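Local coordinates for ABC transporter periplasmic peptide-binding protein (PDB 4QFO) that probably captures dipeptides in the periplasm for uptake by an ABC transporter, and here holds methionine and leucine in its binding cleft, at residues D280-E285 against F509-A514; S382-P387 against G432-T437; D436-D441 against G522-I527. All blocks are in the same frame, centred on the assembly; numbering follows the deposited sequence.

How the contacts relate
Contact 2 (382-387 with 432-437) and contact 3 (436-441 with 522-527) frame the bound peptide, whereas contact 1 (280-285 with 509-514) is strand pairing farther out. The centres of contacts 2 and 3 lie about 10 Å apart, and the two share Asp-436 and Thr-437. Ala-435 O lies 3.0 Å from Gly-525 N, a probable hydrogen bond joining their backbones, and both contacts touch the methionine. Contact 1 is centred about 20 Å from contact 2 and about 23 Å from contact 3. It reaches contact 3 by packing, Gln-510 NE2 against Ile-527 CD1 at 4.1 Å, and the nearest atoms of the Gln-510 side chain and the methionine are about 11 Å apart.

Contact 1: D280-E285 against F509-A514; sequences DDINVE and FQASSA
Val-284 CG1 meets the Phe-509 ring at its edge, near the ring plane, 4.3 Å from CD1, while Glu-285 O approaches the same CD1 obliquely. The other flat group, the carboxamide of Asn-283, brings ND2 within 3.7 Å of Ala-514 CA. Its CG stands anti to the carbonyl carbon (chi1 -68°), which puts the amide beside the turn where strand 509-513 ends. There one water accepts from Ser-512 OG at 2.8 Å and donates to Ser-513 O; Asn-283 ND2 lies beside it, too close for the bond to be trusted. The two strands carrying these groups are antiparallel, their short axes 4.6 Å apart at closest approach and at 163°. Asn-283 pairs with Ser-512 and Glu-285 with Gln-510 in hydrogen-bonded pairs whose side chains share one face. Asn-283 N to Ser-512 O is 2.7 Å, with the donor nearly along the C=O axis, and Glu-285 N gives to Gln-510 O at 2.8 Å. Ser-512 N returns a bond to Asn-283 O, whereas Gln-510 N to Glu-285 O is weak. Past the strand end, Ala-514 N donates to Asp-281 O from 50° out of the carbonyl plane. The opposite face carries Val-284 and Ala-511, a non-hydrogen-bonded pair, and Ile-282 CG2 adds an apolar contact with Ala-511 CB at 4.1 Å. Leu-276 of helix 273-278 packs on Val-284 and Ala-511. On its other edge strand 500-513 pairs with strand 264-266, through Ala-511 with Thr-265, so here it is flanked by a strand on each edge. Backbone bonds thus carry most of the polar attachment and set the antiparallel register; the water satisfies the buried hydroxyl of Ser-512 and may link the Asn-283 amide to the neighbouring strand.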
loop_
_atom_site.group_PDB
_atom_site.type_symbol
_atom_site.label_atom_id
_atom_site.label_comp_id
_atom_site.label_asym_id
_atom_site.label_seq_id
_atom_site.Cartn_x
_atom_site.Cartn_y
_atom_site.Cartn_z
ATOM N N ASP A 280 -25.255 17.117 -9.344
ATOM C CA ASP A 280 -25.878 17.020 -8.030
ATOM C C ASP A 280 -26.067 15.577 -7.601
ATOM O O ASP A 280 -26.275 15.304 -6.422
ATOM C CB ASP A 280 -27.232 17.729 -8.021
ATOM C CG ASP A 280 -27.098 19.233 -7.921
ATOM O OD1 ASP A 280 -26.003 19.762 -8.218
ATOM O OD2 ASP A 280 -28.093 19.885 -7.544
ATOM N N ASP A 281 -25.999 14.658 -8.560
ATOM C CA ASP A 281 -26.187 13.238 -8.270
ATOM C C ASP A 281 -24.865 12.486 -7.993
ATOM O O ASP A 281 -24.863 11.271 -7.762
ATOM C CB ASP A 281 -27.008 12.560 -9.381
ATOM C CG ASP A 281 -26.362 12.686 -10.752
ATOM O OD1 ASP A 281 -25.392 13.458 -10.895
ATOM O OD2 ASP A 281 -26.830 12.012 -11.696
ATOM N N ILE A 282 -23.757 13.223 -7.983
ATOM C CA ILE A 282 -22.434 12.654 -7.724
ATOM C C ILE A 282 -21.766 13.362 -6.542
ATOM O O ILE A 282 -21.687 14.583 -6.522
ATOM C CB ILE A 282 -21.500 12.838 -8.948
ATOM C CG1 ILE A 282 -22.067 12.133 -10.188
ATOM C CG2 ILE A 282 -20.073 12.374 -8.622
ATOM C CD1 ILE A 282 -21.991 10.651 -10.140
ATOM N N ASN A 283 -21.299 12.602 -5.558
ATOM C CA ASN A 283 -20.461 13.158 -4.495
ATOM C C ASN A 283 -19.004 12.942 -4.835
ATOM O O ASN A 283 -18.625 11.878 -5.318
ATOM C CB ASN A 283 -20.718 12.479 -3.155
ATOM C CG ASN A 283 -22.077 12.777 -2.604
ATOM O OD1 ASN A 283 -22.652 13.829 -2.880
ATOM N ND2 ASN A 283 -22.608 11.854 -1.816
ATOM N N VAL A 284 -18.183 13.936 -4.547
ATOM C CA VAL A 284 -16.756 13.819 -4.768
ATOM C C VAL A 284 -16.005 14.074 -3.467
ATOM O O VAL A 284 -16.115 15.144 -2.882
ATOM C CB VAL A 284 -16.291 14.817 -5.819
ATOM C CG1 VAL A 284 -14.769 14.710 -6.034
ATOM C CG2 VAL A 284 -17.068 14.591 -7.108
ATOM N N GLU A 285 -15.253 13.067 -3.038
ATOM C CA GLU A 285 -14.424 13.118 -1.855
ATOM C C GLU A 285 -13.063 13.715 -2.204
ATOM O O GLU A 285 -12.507 13.422 -3.258
ATOM C CB GLU A 285 -14.200 11.691 -1.355
ATOM C CG GLU A 285 -14.887 11.348 -0.063
ATOM C CD GLU A 285 -16.319 11.808 -0.026
ATOM O OE1 GLU A 285 -16.585 12.813 0.663
ATOM O OE2 GLU A 285 -17.172 11.167 -0.677
ATOM N N PHE A 509 -8.915 11.214 -3.727
ATOM C CA PHE A 509 -10.181 11.505 -4.385
ATOM C C PHE A 509 -11.000 10.238 -4.579
ATOM O O PHE A 509 -10.447 9.163 -4.763
ATOM C CB PHE A 509 -9.937 12.131 -5.758
ATOM C CG PHE A 509 -9.513 13.572 -5.719
ATOM C CD1 PHE A 509 -10.458 14.585 -5.692
ATOM C CD2 PHE A 509 -8.171 13.916 -5.753
ATOM C CE1 PHE A 509 -10.071 15.910 -5.681
ATOM C CE2 PHE A 509 -7.776 15.242 -5.736
ATOM C CZ PHE A 509 -8.728 16.239 -5.701
ATOM N N GLN A 510 -12.323 10.374 -4.554
ATOM C CA GLN A 510 -13.214 9.276 -4.906
ATOM C C GLN A 510 -14.508 9.908 -5.377
ATOM O O GLN A 510 -14.865 10.985 -4.917
ATOM C CB GLN A 510 -13.485 8.363 -3.710
ATOM C CG GLN A 510 -14.172 7.048 -4.083
ATOM C CD GLN A 510 -14.685 6.281 -2.861
ATOM O OE1 GLN A 510 -15.610 6.723 -2.178
ATOM N NE2 GLN A 510 -14.083 5.135 -2.583
ATOM N N ALA A 511 -15.197 9.259 -6.307
ATOM C CA ALA A 511 -16.545 9.693 -6.673
ATOM C C ALA A 511 -17.560 8.589 -6.455
ATOM O O ALA A 511 -17.267 7.418 -6.636
ATOM C CB ALA A 511 -16.596 10.182 -8.102
ATOM N N SER A 512 -18.763 8.982 -6.069
ATOM C CA SER A 512 -19.810 8.034 -5.791
ATOM C C SER A 512 -21.166 8.673 -6.032
ATOM O O SER A 512 -21.338 9.880 -5.853
ATOM C CB SER A 512 -19.710 7.561 -4.338
ATOM O OG SER A 512 -19.788 8.661 -3.446
ATOM N N SER A 513 -22.125 7.849 -6.444
ATOM C CA SER A 513 -23.514 8.259 -6.505
ATOM C C SER A 513 -23.954 8.852 -5.160
ATOM O O SER A 513 -23.565 8.365 -4.095
ATOM C CB SER A 513 -24.391 7.061 -6.879
ATOM O OG SER A 513 -25.733 7.244 -6.459
ATOM N N ALA A 514 -24.763 9.907 -5.221
ATOM C CA ALA A 514 -25.260 10.578 -4.021
ATOM C C ALA A 514 -26.172 9.661 -3.215
ATOM O O ALA A 514 -26.525 9.967 -2.080
ATOM C CB ALA A 514 -25.989 11.871 -4.392
HETATM O O HOH W 1 -21.901 9.413 -1.778
#

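Contact 2: S382-P387 against G432-T437; sequences SRIYNP and GWAADT. With MET (methionine), chain C; LEU (leucine), chain D.
Tyr-385 is turned onto Gly-432 by its first torsion (chi1 45°), which lodges CG between the backbone N and the carbonyl carbon. Gly-432 CA then lies over one ring face, 3.5 Å from the centroid and 19° off the normal, a CH-pi contact with no room there for a side chain. Trp-433 N shares that face, and Arg-383 CB lies over the centre of the opposite one. Ile-384 CD1 packs on Ala-434 CB at 4.1 Å. The Arg-383 chain bends at chi2 and chi3, so its guanidinium presents an edge to the leucine carboxylate: NE to OXT is 3.0 Å and NH2 to O also 3.0 Å. Tyr-385 OH donates to the same OXT at 2.6 Å. Methionine C stands 1.3 Å from leucine N, a peptide-bond length, consistent with a Met-Leu dipeptide whose carboxylate Arg-383 and Tyr-385 grip. Strand 432-434 binds it backbone to backbone: Ala-434 N gives to methionine O at 2.9 Å and Ala-434 O takes a bond from methionine N, which also lies over a Trp-433 ring face. Glu-36 salt-bridges Arg-383 NH1. Trp-414 of helix 414-422 touches Arg-383 and Tyr-385, and strand 291-297 packs Asn-291 against Tyr-385 and pairs with strand 428-434.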
loop_
_atom_site.group_PDB
_atom_site.type_symbol
_atom_site.label_atom_id
_atom_site.label_comp_id
_atom_site.label_asym_id
_atom_site.label_seq_id
_atom_site.Cartn_x
_atom_site.Cartn_y
_atom_site.Cartn_z
ATOM N N SER A 382 -4.032 5.635 -12.241
ATOM C CA SER A 382 -3.969 6.771 -11.348
ATOM C C SER A 382 -3.815 6.287 -9.894
ATOM O O SER A 382 -4.485 5.343 -9.486
ATOM C CB SER A 382 -5.242 7.596 -11.541
ATOM O OG SER A 382 -5.356 8.623 -10.584
ATOM N N ARG A 383 -2.897 6.888 -9.134
ATOM C CA ARG A 383 -2.768 6.573 -7.701
ATOM C C ARG A 383 -2.953 7.843 -6.861
ATOM O O ARG A 383 -2.912 8.950 -7.381
ATOM C CB ARG A 383 -1.412 5.936 -7.345
ATOM C CG ARG A 383 -0.798 4.974 -8.372
ATOM C CD ARG A 383 -1.674 3.760 -8.648
ATOM N NE ARG A 383 -1.920 2.954 -7.457
ATOM C CZ ARG A 383 -3.125 2.520 -7.086
ATOM N NH1 ARG A 383 -4.206 2.831 -7.813
ATOM N NH2 ARG A 383 -3.251 1.770 -5.993
ATOM N N ILE A 384 -3.157 7.681 -5.560
ATOM C CA ILE A 384 -3.325 8.838 -4.701
ATOM C C ILE A 384 -2.099 9.730 -4.826
ATOM O O ILE A 384 -2.210 10.951 -4.950
ATOM C CB ILE A 384 -3.545 8.421 -3.241
ATOM C CG1 ILE A 384 -4.839 7.619 -3.126
ATOM C CG2 ILE A 384 -3.601 9.651 -2.324
ATOM C CD1 ILE A 384 -4.895 6.748 -1.852
ATOM N N TYR A 385 -0.927 9.109 -4.846
ATOM C CA TYR A 385 0.313 9.863 -4.840
ATOM C C TYR A 385 0.663 10.444 -6.200
ATOM O O TYR A 385 1.550 11.288 -6.303
ATOM C CB TYR A 385 1.468 9.017 -4.288
ATOM C CG TYR A 385 1.551 7.603 -4.826
ATOM C CD1 TYR A 385 2.202 7.330 -6.023
ATOM C CD2 TYR A 385 1.009 6.536 -4.117
ATOM C CE1 TYR A 385 2.302 6.039 -6.504
ATOM C CE2 TYR A 385 1.096 5.240 -4.589
ATOM C CZ TYR A 385 1.744 5.001 -5.792
ATOM O OH TYR A 385 1.845 3.718 -6.277
ATOM N N ASN A 386 -0.049 10.008 -7.236
ATOM C CA ASN A 386 0.262 10.405 -8.613
ATOM C C ASN A 386 -0.895 10.067 -9.537
ATOM O O ASN A 386 -1.061 8.917 -9.937
ATOM C CB ASN A 386 1.550 9.737 -9.127
ATOM C CG ASN A 386 1.984 10.267 -10.505
ATOM O OD1 ASN A 386 1.192 10.875 -11.241
ATOM N ND2 ASN A 386 3.247 10.040 -10.850
ATOM N N PRO A 387 -1.717 11.078 -9.851
ATOM C CA PRO A 387 -2.931 10.891 -10.648
ATOM C C PRO A 387 -2.649 10.601 -12.124
ATOM O O PRO A 387 -3.558 10.145 -12.808
ATOM C CB PRO A 387 -3.666 12.229 -10.490
ATOM C CG PRO A 387 -2.592 13.223 -10.126
ATOM C CD PRO A 387 -1.615 12.440 -9.293
ATOM N N GLY A 432 5.412 5.213 -5.897
ATOM C CA GLY A 432 5.030 5.868 -4.661
ATOM C C GLY A 432 4.494 4.932 -3.598
ATOM O O GLY A 432 4.633 3.713 -3.694
ATOM N N TRP A 433 3.877 5.514 -2.576
ATOM C CA TRP A 433 3.365 4.759 -1.447
ATOM C C TRP A 433 2.203 5.522 -0.828
ATOM O O TRP A 433 2.325 6.707 -0.542
ATOM C CB TRP A 433 4.482 4.544 -0.428
ATOM C CG TRP A 433 4.177 3.607 0.717
ATOM C CD1 TRP A 433 3.917 3.960 2.008
ATOM C CD2 TRP A 433 4.122 2.173 0.679
ATOM N NE1 TRP A 433 3.710 2.844 2.775
ATOM C CE2 TRP A 433 3.824 1.733 1.987
ATOM C CE3 TRP A 433 4.281 1.220 -0.334
ATOM C CZ2 TRP A 433 3.687 0.383 2.313
ATOM C CZ3 TRP A 433 4.167 -0.121 -0.005
ATOM C CH2 TRP A 433 3.865 -0.529 1.304
ATOM N N ALA A 434 1.061 4.857 -0.690
ATOM C CA ALA A 434 -0.038 5.368 0.127
ATOM C C ALA A 434 0.072 4.622 1.443
ATOM O O ALA A 434 -0.065 3.404 1.478
ATOM C CB ALA A 434 -1.362 5.093 -0.519
ATOM N N ALA A 435 0.364 5.354 2.513
ATOM C CA ALA A 435 0.690 4.744 3.785
ATOM C C ALA A 435 -0.439 3.835 4.297
ATOM O O ALA A 435 -1.617 4.103 4.065
ATOM C CB ALA A 435 1.027 5.827 4.813
ATOM N N ASP A 436 -0.047 2.765 4.991
ATOM C CA ASP A 436 -0.969 1.793 5.557
ATOM C C ASP A 436 -1.381 2.181 6.980
ATOM O O ASP A 436 -2.440 1.803 7.457
ATOM C CB ASP A 436 -0.320 0.408 5.560
ATOM C CG ASP A 436 0.348 0.071 4.226
ATOM O OD1 ASP A 436 -0.371 -0.175 3.224
ATOM O OD2 ASP A 436 1.599 0.056 4.183
ATOM N N THR A 437 -0.529 2.950 7.651
ATOM C CA THR A 437 -0.798 3.399 9.014
ATOM C C THR A 437 -0.177 4.780 9.196
ATOM O O THR A 437 0.601 5.223 8.361
ATOM C CB THR A 437 -0.154 2.451 10.075
ATOM O OG1 THR A 437 1.270 2.628 10.084
ATOM C CG2 THR A 437 -0.493 0.990 9.812
HETATM N N MET C . 0.896 0.693 0.840
HETATM C CA MET C . 0.273 0.202 -0.384
HETATM C C MET C . 0.774 0.915 -1.626
HETATM O O MET C . 0.939 2.133 -1.637
HETATM C CB MET C . -1.247 0.363 -0.308
HETATM C CG MET C . -1.926 -0.796 0.396
HETATM S SD MET C . -3.624 -0.434 0.919
HETATM C CE MET C . -4.111 0.833 -0.245
HETATM N N LEU D . 0.995 0.147 -2.682
HETATM C CA LEU D . 1.308 0.711 -3.980
HETATM C C LEU D . 0.010 1.243 -4.564
HETATM O O LEU D . -1.048 0.649 -4.322
HETATM C CB LEU D . 1.870 -0.375 -4.894
HETATM C CG LEU D . 3.378 -0.577 -5.045
HETATM C CD1 LEU D . 4.139 -0.134 -3.819
HETATM C CD2 LEU D . 3.688 -2.031 -5.418
HETATM O OXT LEU D . -0.021 2.253 -5.284
#

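Contact 3: D436-D441 against G522-I527; sequences DTPDPD and GPFGAI. With MET (methionine), chain C.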
loop_
_atom_site.group_PDB
_atom_site.type_symbol
_atom_site.label_atom_id
_atom_site.label_comp_id
_atom_site.label_asym_id
_atom_site.label_seq_id
_atom_site.Cartn_x
_atom_site.Cartn_y
_atom_site.Cartn_z
ATOM N N ASP A 436 -0.047 2.765 4.991
ATOM C CA ASP A 436 -0.969 1.793 5.557
ATOM C C ASP A 436 -1.381 2.181 6.980
ATOM O O ASP A 436 -2.440 1.803 7.457
ATOM C CB ASP A 436 -0.320 0.408 5.560
ATOM C CG ASP A 436 0.348 0.071 4.226
ATOM O OD1 ASP A 436 -0.371 -0.175 3.224
ATOM O OD2 ASP A 436 1.599 0.056 4.183
ATOM N N THR A 437 -0.529 2.950 7.651
ATOM C CA THR A 437 -0.798 3.399 9.014
ATOM C C THR A 437 -0.177 4.780 9.196
ATOM O O THR A 437 0.601 5.223 8.361
ATOM C CB THR A 437 -0.154 2.451 10.075
ATOM O OG1 THR A 437 1.270 2.628 10.084
ATOM C CG2 THR A 437 -0.493 0.990 9.812
ATOM N N PRO A 438 -0.503 5.457 10.306
ATOM C CA PRO A 438 0.155 6.724 10.610
ATOM C C PRO A 438 1.512 6.542 11.298
ATOM O O PRO A 438 2.094 7.531 11.739
ATOM C CB PRO A 438 -0.830 7.393 11.572
ATOM C CG PRO A 438 -1.437 6.256 12.308
ATOM C CD PRO A 438 -1.577 5.150 11.273
ATOM N N ASP A 439 2.010 5.316 11.419
ATOM C CA ASP A 439 3.363 5.158 11.973
ATOM C C ASP A 439 4.395 5.464 10.889
ATOM O O ASP A 439 4.371 4.841 9.832
ATOM C CB ASP A 439 3.590 3.756 12.561
ATOM C CG ASP A 439 4.862 3.680 13.438
ATOM O OD1 ASP A 439 5.991 3.610 12.892
ATOM O OD2 ASP A 439 4.733 3.705 14.681
ATOM N N PRO A 440 5.286 6.439 11.138
ATOM C CA PRO A 440 6.281 6.886 10.146
ATOM C C PRO A 440 7.126 5.761 9.555
ATOM O O PRO A 440 7.478 5.827 8.380
ATOM C CB PRO A 440 7.154 7.873 10.928
ATOM C CG PRO A 440 6.235 8.433 11.981
ATOM C CD PRO A 440 5.261 7.310 12.330
ATOM N N ASP A 441 7.445 4.741 10.342
ATOM C CA ASP A 441 8.194 3.617 9.798
ATOM C C ASP A 441 7.603 3.109 8.482
ATOM O O ASP A 441 8.332 2.627 7.606
ATOM C CB ASP A 441 8.298 2.463 10.791
ATOM C CG ASP A 441 9.043 1.271 10.204
ATOM O OD1 ASP A 441 10.285 1.338 10.100
ATOM O OD2 ASP A 441 8.388 0.276 9.832
ATOM N N GLY A 522 -10.081 7.761 4.460
ATOM C CA GLY A 522 -9.120 7.974 5.525
ATOM C C GLY A 522 -7.767 8.476 5.066
ATOM O O GLY A 522 -7.421 8.393 3.890
ATOM N N PRO A 523 -6.999 8.999 6.014
ATOM C CA PRO A 523 -5.651 9.504 5.741
ATOM C C PRO A 523 -4.605 8.384 5.614
ATOM O O PRO A 523 -3.464 8.637 5.220
ATOM C CB PRO A 523 -5.368 10.388 6.957
ATOM C CG PRO A 523 -6.140 9.740 8.058
ATOM C CD PRO A 523 -7.404 9.214 7.413
ATOM N N PHE A 524 -4.991 7.163 5.949
ATOM C CA PHE A 524 -4.141 5.988 5.709
ATOM C C PHE A 524 -5.027 4.775 5.434
ATOM O O PHE A 524 -6.227 4.801 5.708
ATOM C CB PHE A 524 -3.232 5.724 6.915
ATOM C CG PHE A 524 -3.959 5.749 8.238
ATOM C CD1 PHE A 524 -4.617 4.620 8.712
ATOM C CD2 PHE A 524 -3.994 6.900 9.004
ATOM C CE1 PHE A 524 -5.289 4.638 9.932
ATOM C CE2 PHE A 524 -4.675 6.924 10.215
ATOM C CZ PHE A 524 -5.322 5.791 10.678
ATOM N N GLY A 525 -4.447 3.719 4.872
ATOM C CA GLY A 525 -5.166 2.462 4.726
ATOM C C GLY A 525 -6.083 2.323 3.527
ATOM O O GLY A 525 -6.386 3.280 2.830
ATOM N N ALA A 526 -6.542 1.105 3.302
ATOM C CA ALA A 526 -7.350 0.784 2.136
ATOM C C ALA A 526 -8.810 1.226 2.276
ATOM O O ALA A 526 -9.314 1.413 3.376
ATOM C CB ALA A 526 -7.279 -0.728 1.861
ATOM N N ILE A 527 -9.478 1.380 1.141
ATOM C CA ILE A 527 -10.905 1.655 1.091
ATOM C C ILE A 527 -11.689 0.596 1.850
ATOM O O ILE A 527 -11.323 -0.583 1.834
ATOM C CB ILE A 527 -11.403 1.625 -0.367
ATOM C CG1 ILE A 527 -10.812 2.800 -1.129
ATOM C CG2 ILE A 527 -12.923 1.664 -0.428
ATOM C CD1 ILE A 527 -10.831 4.055 -0.327
HETATM N N MET C . 0.896 0.693 0.840
HETATM C CA MET C . 0.273 0.202 -0.384
HETATM C C MET C . 0.774 0.915 -1.626
HETATM O O MET C . 0.939 2.133 -1.637
HETATM C CB MET C . -1.247 0.363 -0.308
HETATM C CG MET C . -1.926 -0.796 0.396
HETATM S SD MET C . -3.624 -0.434 0.919
HETATM C CE MET C . -4.111 0.833 -0.245
#
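Asp-436 and Gly-525 bring two irregular loops together, their CA atoms 4.3 Å apart, with Gly-525 at a positive phi (83°) that favours glycine. The side chains meet at Phe-524 and Pro-438. Pro-438 CD sits over the centre of one ring face, 3.6 Å from the centroid and only 7° off the normal, a CH-pi contact in which the puckered pyrrolidine ring crosses the benzyl group at a slant. The first torsion of Phe-524 (chi1 48°) swings the ring over the proline, and CB rests 3.9 Å from Thr-437 C. Asp-436 O comes obliquely to the ring, 3.8 Å from CD1. Ile-67 of strand 65-67 packs against both Pro-438 and Phe-524. Replacing Phe-524 by an alanine would probably leave Pro-438 CD without the face it rests on and open a gap beside Ile-67. The loop from Asp-436 is itself braced by two short turns: Thr-437 OG1 accepts from Asp-439 N at 3.1 Å in an ST turn, and Asp-439 OD1 accepts from Asp-441 N in an Asx turn. In family 5 solute-binding proteins an aspartate commonly receives the peptide's amino terminus, and the same is seen here: methionine N donates to Asp-436 OD1 at 2.8 Å. Asn-442 ND2 bonds the other oxygen, OD2, and so helps to fix the carboxylate's rotation; the negative charge probably stabilises the ligand's ammonium group. From the facing loop Ala-526 CB touches methionine SD at 3.8 Å, lining the pocket of the first ligand side chain. Arg-508 also holds this loop, with NH1 on Gly-522 O and NH2 on Gly-525 O, while Asp-181 OD2 accepts from Ala-526 N.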